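Putative type VI secretion protein (PDB 6SK0) probably forms the trimeric puncturing tip of the type VI secretion machine, a spike that also carries a phospholipase effector. Local coordinates at residues K524-L529 against E545-D550; I562-Q567 against L628-G633. One frame throughout, in Å; residues are numbered along the deposited sequence.

Contact 1. Residues K524-L529 against E545-D550; sequences KTQLNL and ELRTDD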
# COMPACT_ATOMS: atom_id res chain seq x y z
N LYS A 524 -12.99 15.77 27.83
CA LYS A 524 -13.13 17.15 27.39
C LYS A 524 -13.16 17.15 25.87
O LYS A 524 -12.12 17.08 25.22
CB LYS A 524 -12.00 18.00 27.95
CG LYS A 524 -11.99 18.07 29.46
CD LYS A 524 -11.26 19.29 29.96
CE LYS A 524 -11.18 19.33 31.47
NZ LYS A 524 -12.52 19.25 32.11
N THR A 525 -14.35 17.18 25.30
CA THR A 525 -14.50 17.33 23.85
C THR A 525 -14.31 18.80 23.51
O THR A 525 -15.09 19.65 23.93
CB THR A 525 -15.85 16.81 23.38
OG1 THR A 525 -15.98 15.44 23.75
CG2 THR A 525 -15.96 16.93 21.88
N GLN A 526 -13.24 19.10 22.78
CA GLN A 526 -12.80 20.47 22.64
C GLN A 526 -12.35 20.75 21.22
O GLN A 526 -11.88 19.87 20.50
CB GLN A 526 -11.64 20.81 23.58
CG GLN A 526 -11.82 20.38 24.99
CD GLN A 526 -10.66 20.77 25.86
OE1 GLN A 526 -9.51 20.75 25.43
NE2 GLN A 526 -10.94 21.14 27.10
N LEU A 527 -12.49 22.01 20.84
CA LEU A 527 -11.76 22.60 19.73
C LEU A 527 -10.86 23.68 20.31
O LEU A 527 -11.35 24.64 20.91
CB LEU A 527 -12.71 23.17 18.68
CG LEU A 527 -11.98 23.90 17.56
CD1 LEU A 527 -11.30 22.92 16.63
CD2 LEU A 527 -12.94 24.79 16.81
N ASN A 528 -9.56 23.49 20.17
CA ASN A 528 -8.57 24.43 20.68
C ASN A 528 -7.84 25.05 19.51
O ASN A 528 -7.22 24.34 18.71
CB ASN A 528 -7.59 23.72 21.62
CG ASN A 528 -8.29 23.05 22.78
OD1 ASN A 528 -9.07 23.68 23.49
ND2 ASN A 528 -8.03 21.77 22.97
N LEU A 529 -7.93 26.37 19.39
CA LEU A 529 -7.31 27.10 18.30
C LEU A 529 -6.22 28.01 18.84
O LEU A 529 -6.45 28.77 19.77
CB LEU A 529 -8.34 27.92 17.53
CG LEU A 529 -9.57 27.19 17.00
CD1 LEU A 529 -10.45 28.15 16.24
CD2 LEU A 529 -9.16 26.01 16.12
N GLU A 545 -6.60 21.97 17.57
CA GLU A 545 -6.81 20.64 18.13
C GLU A 545 -8.30 20.38 18.24
O GLU A 545 -9.03 21.14 18.89
CB GLU A 545 -6.14 20.50 19.50
CG GLU A 545 -6.27 19.11 20.08
CD GLU A 545 -5.98 19.06 21.56
OE1 GLU A 545 -6.39 19.98 22.29
OE2 GLU A 545 -5.32 18.10 22.00
N LEU A 546 -8.74 19.32 17.60
CA LEU A 546 -10.07 18.77 17.79
C LEU A 546 -9.90 17.46 18.53
O LEU A 546 -9.30 16.52 18.01
CB LEU A 546 -10.78 18.57 16.46
CG LEU A 546 -12.24 18.17 16.57
CD1 LEU A 546 -13.04 19.24 17.30
CD2 LEU A 546 -12.81 17.91 15.19
N ARG A 547 -10.39 17.40 19.76
CA ARG A 547 -10.10 16.28 20.62
C ARG A 547 -11.33 15.87 21.41
O ARG A 547 -12.19 16.69 21.73
CB ARG A 547 -8.96 16.60 21.57
CG ARG A 547 -9.20 17.82 22.41
CD ARG A 547 -8.83 17.56 23.83
NE ARG A 547 -9.71 16.58 24.47
CZ ARG A 547 -9.33 15.36 24.83
NH1 ARG A 547 -10.20 14.55 25.41
NH2 ARG A 547 -8.09 14.96 24.61
N THR A 548 -11.40 14.59 21.72
CA THR A 548 -12.48 13.99 22.49
C THR A 548 -12.02 12.62 22.93
O THR A 548 -11.16 12.00 22.29
CB THR A 548 -13.78 13.90 21.68
OG1 THR A 548 -14.81 13.33 22.48
CG2 THR A 548 -13.59 13.03 20.45
N ASP A 549 -12.59 12.15 24.03
CA ASP A 549 -12.43 10.75 24.41
C ASP A 549 -13.36 9.85 23.62
O ASP A 549 -13.14 8.63 23.59
CB ASP A 549 -12.69 10.59 25.90
CG ASP A 549 -11.58 11.18 26.75
OD1 ASP A 549 -10.57 11.65 26.19
OD2 ASP A 549 -11.70 11.17 27.99
N ASP A 550 -14.37 10.41 22.98
CA ASP A 550 -15.34 9.70 22.17
C ASP A 550 -14.89 9.67 20.71
O ASP A 550 -13.69 9.75 20.41
CB ASP A 550 -16.73 10.32 22.35
CG ASP A 550 -17.24 10.16 23.75
OD1 ASP A 550 -16.66 9.36 24.50
OD2 ASP A 550 -18.24 10.82 24.09
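Arg547 runs alongside Gln526 and bends to reach the carbonyl of Lys524. CG sits between the backbone N and the carbonyl carbon (chi1 57°), and bends at chi2 and chi3 lay the guanidinium edge against that oxygen. Arg547 NE meets Lys524 O at 2.6 Å, almost in the guanidinium plane (N-H...O angle 167°); NH1 adds a weak bond to the same atom. NH1 also bridges to Asp549 OD1 at 3.0 Å, and NH2 bonds Gln567 O of the third subunit, so the flat group is pinned on several sides. The Gln526 amide stands almost perpendicular to it, OE1 lying 3.6 Å from Arg547 CD. Strands 525-529 and 539-548 are antiparallel neighbours in the needle-like beta-prism of the VgrG trimer, where 545-548 also pairs in parallel with a strand of the second subunit. On the same face as Arg547, Asn528 ND2 serves two acceptors close to its amide plane: Glu545 OE1 across the strands at 2.5 Å and Gln526 OE1 at 3.0 Å. Arg540 forms a salt bridge with Glu545 OE1. Leu527 and Leu546 occupy the opposite face, CD1 to CD1 4.1 Å, and Leu527 packs on Leu527 of the second subunit. Where strand 525-529 begins and 539-548 ends, Thr525 OG1 and Thr548 OG1 lie 2.7 Å apart; Tyr521 O partners Thr525 OG1, while Thr548 OG1 accepts from Asp550 N in an ST turn.

Contact 2. Residues I562-Q567 against L628-G633; sequences ISADMQ and LHAPDG
Leu628 meets Ile562 as a parallel pair, their side chains alongside one another and pointing the same way. Its CD2 lies 3.6 Å from Ile562 CB and equally near CD1, along the flank of the isoleucine. This short parallel pairing belongs to the intertwined beta-prism of the spike: 562-563 pairs in parallel with a strand of the third subunit, and 628-629 with one of the second, so the sheet runs on across both interfaces. Both apolar residues face their own copies in the second subunit, as expected near the trimer axis. His629 carries the backbone pairing, its N donating to Ile562 O and its O accepting from Ala564 N, both at 2.9 Å. With CG anti to the backbone N (chi1 175°), its imidazole swings to Asp565, and ND1 donates a hydrogen bond to Asp565 OD1, nearly in the ring plane, with the carboxylate only 12° from coplanar. The modelled separation is very short, so its exact length is doubtful. Ser563 OG accepts from Asp565 N, an ST turn, and donates to that same OD1 on the anti side, which helps to fix the carboxylate beside the histidine. Helix 578-600 covers this group through Glu579, which touches both Asp565 and His629. Ala630 brings CB to 3.7 Å from Ala564 CB; its carbonyl is taken by Ser638 OG of the second subunit. A type I turn runs from Ala630 to Gly633, and within it Pro631 sets CD and CG against Ala564, CD lying 3.2 Å from Ala564 O.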
# COMPACT_ATOMS: atom_id res chain seq x y z
N ILE A 562 -7.18 16.99 3.36
CA ILE A 562 -6.35 17.06 4.56
C ILE A 562 -4.92 17.30 4.10
O ILE A 562 -4.35 16.49 3.36
CB ILE A 562 -6.46 15.78 5.40
CG1 ILE A 562 -7.90 15.58 5.84
CG2 ILE A 562 -5.52 15.86 6.59
CD1 ILE A 562 -8.15 14.30 6.55
N SER A 563 -4.36 18.41 4.54
CA SER A 563 -3.15 18.92 3.94
C SER A 563 -2.25 19.52 5.00
O SER A 563 -2.70 20.30 5.84
CB SER A 563 -3.50 19.97 2.88
OG SER A 563 -2.40 20.79 2.59
N ALA A 564 -0.98 19.15 4.96
CA ALA A 564 0.05 19.81 5.74
C ALA A 564 0.74 20.92 4.94
O ALA A 564 1.90 21.22 5.19
CB ALA A 564 1.07 18.80 6.25
N ASP A 565 0.03 21.53 4.00
CA ASP A 565 0.60 22.57 3.16
C ASP A 565 0.30 23.94 3.76
O ASP A 565 -0.86 24.33 3.87
CB ASP A 565 0.04 22.49 1.74
CG ASP A 565 0.42 21.21 1.07
OD1 ASP A 565 -0.46 20.34 0.90
OD2 ASP A 565 1.61 21.08 0.72
N MET A 566 1.35 24.66 4.10
CA MET A 566 1.22 26.00 4.65
C MET A 566 0.47 26.91 3.68
O MET A 566 0.78 26.97 2.49
CB MET A 566 2.61 26.56 4.93
CG MET A 566 2.61 27.93 5.55
SD MET A 566 2.34 27.82 7.31
CE MET A 566 3.76 26.88 7.83
N GLN A 567 -0.54 27.60 4.20
CA GLN A 567 -1.22 28.68 3.49
C GLN A 567 -1.28 29.87 4.43
O GLN A 567 -2.30 30.10 5.09
CB GLN A 567 -2.61 28.26 3.02
CG GLN A 567 -3.20 29.24 2.03
CD GLN A 567 -4.67 29.02 1.80
OE1 GLN A 567 -5.50 29.49 2.55
NE2 GLN A 567 -4.99 28.30 0.73
N LEU A 628 -5.21 13.31 0.86
CA LEU A 628 -4.28 13.51 1.96
C LEU A 628 -2.94 13.87 1.37
O LEU A 628 -2.36 13.10 0.60
CB LEU A 628 -4.18 12.26 2.82
CG LEU A 628 -5.48 11.57 3.22
CD1 LEU A 628 -5.17 10.38 4.10
CD2 LEU A 628 -6.40 12.52 3.92
N HIS A 629 -2.45 15.05 1.71
CA HIS A 629 -1.16 15.48 1.21
C HIS A 629 -0.36 16.13 2.33
O HIS A 629 -0.90 16.94 3.09
CB HIS A 629 -1.30 16.47 0.06
CG HIS A 629 0.01 17.02 -0.39
ND1 HIS A 629 0.45 18.27 -0.02
CD2 HIS A 629 1.00 16.47 -1.13
CE1 HIS A 629 1.64 18.47 -0.53
NE2 HIS A 629 2.00 17.40 -1.21
N ALA A 630 0.91 15.76 2.42
CA ALA A 630 1.82 16.40 3.32
C ALA A 630 3.10 16.60 2.53
O ALA A 630 3.52 15.69 1.81
CB ALA A 630 2.08 15.60 4.60
N PRO A 631 3.72 17.77 2.61
CA PRO A 631 4.99 17.95 1.90
C PRO A 631 6.13 17.11 2.44
O PRO A 631 7.04 16.77 1.69
CB PRO A 631 5.27 19.45 2.07
CG PRO A 631 4.46 19.86 3.23
CD PRO A 631 3.24 19.01 3.23
N ASP A 632 6.09 16.72 3.71
CA ASP A 632 7.21 16.03 4.33
C ASP A 632 6.88 14.59 4.72
O ASP A 632 7.50 14.04 5.63
CB ASP A 632 7.73 16.82 5.52
CG ASP A 632 8.76 17.85 5.11
OD1 ASP A 632 9.44 17.63 4.09
OD2 ASP A 632 8.88 18.89 5.77
N GLY A 633 5.94 13.98 4.04
CA GLY A 633 5.76 12.56 4.23
C GLY A 633 4.51 12.23 5.01
O GLY A 633 4.05 13.00 5.86

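From the N terminus, antiparallel strands 493-497, 503-507 and 514-519 lead to 525-529, which runs into the short strand 532-533 before the chain returns along 539-548; contact 1 closes this local excursion, with 15 residues between its segments. Strands 551-556 and 559-563 follow, and only then does contact 2 open. It closes a longer loop of 60 residues containing helices 578-600 and 608-618, bringing strand 626-629 back beside 559-563 and tying the Vgr family region to the DUF2345 region. The two contacts are therefore in series, neither nested nor crossed, with centres 21 Å apart and nearest atoms about 10 Å apart. Both touch the second subunit, and both also reach the third.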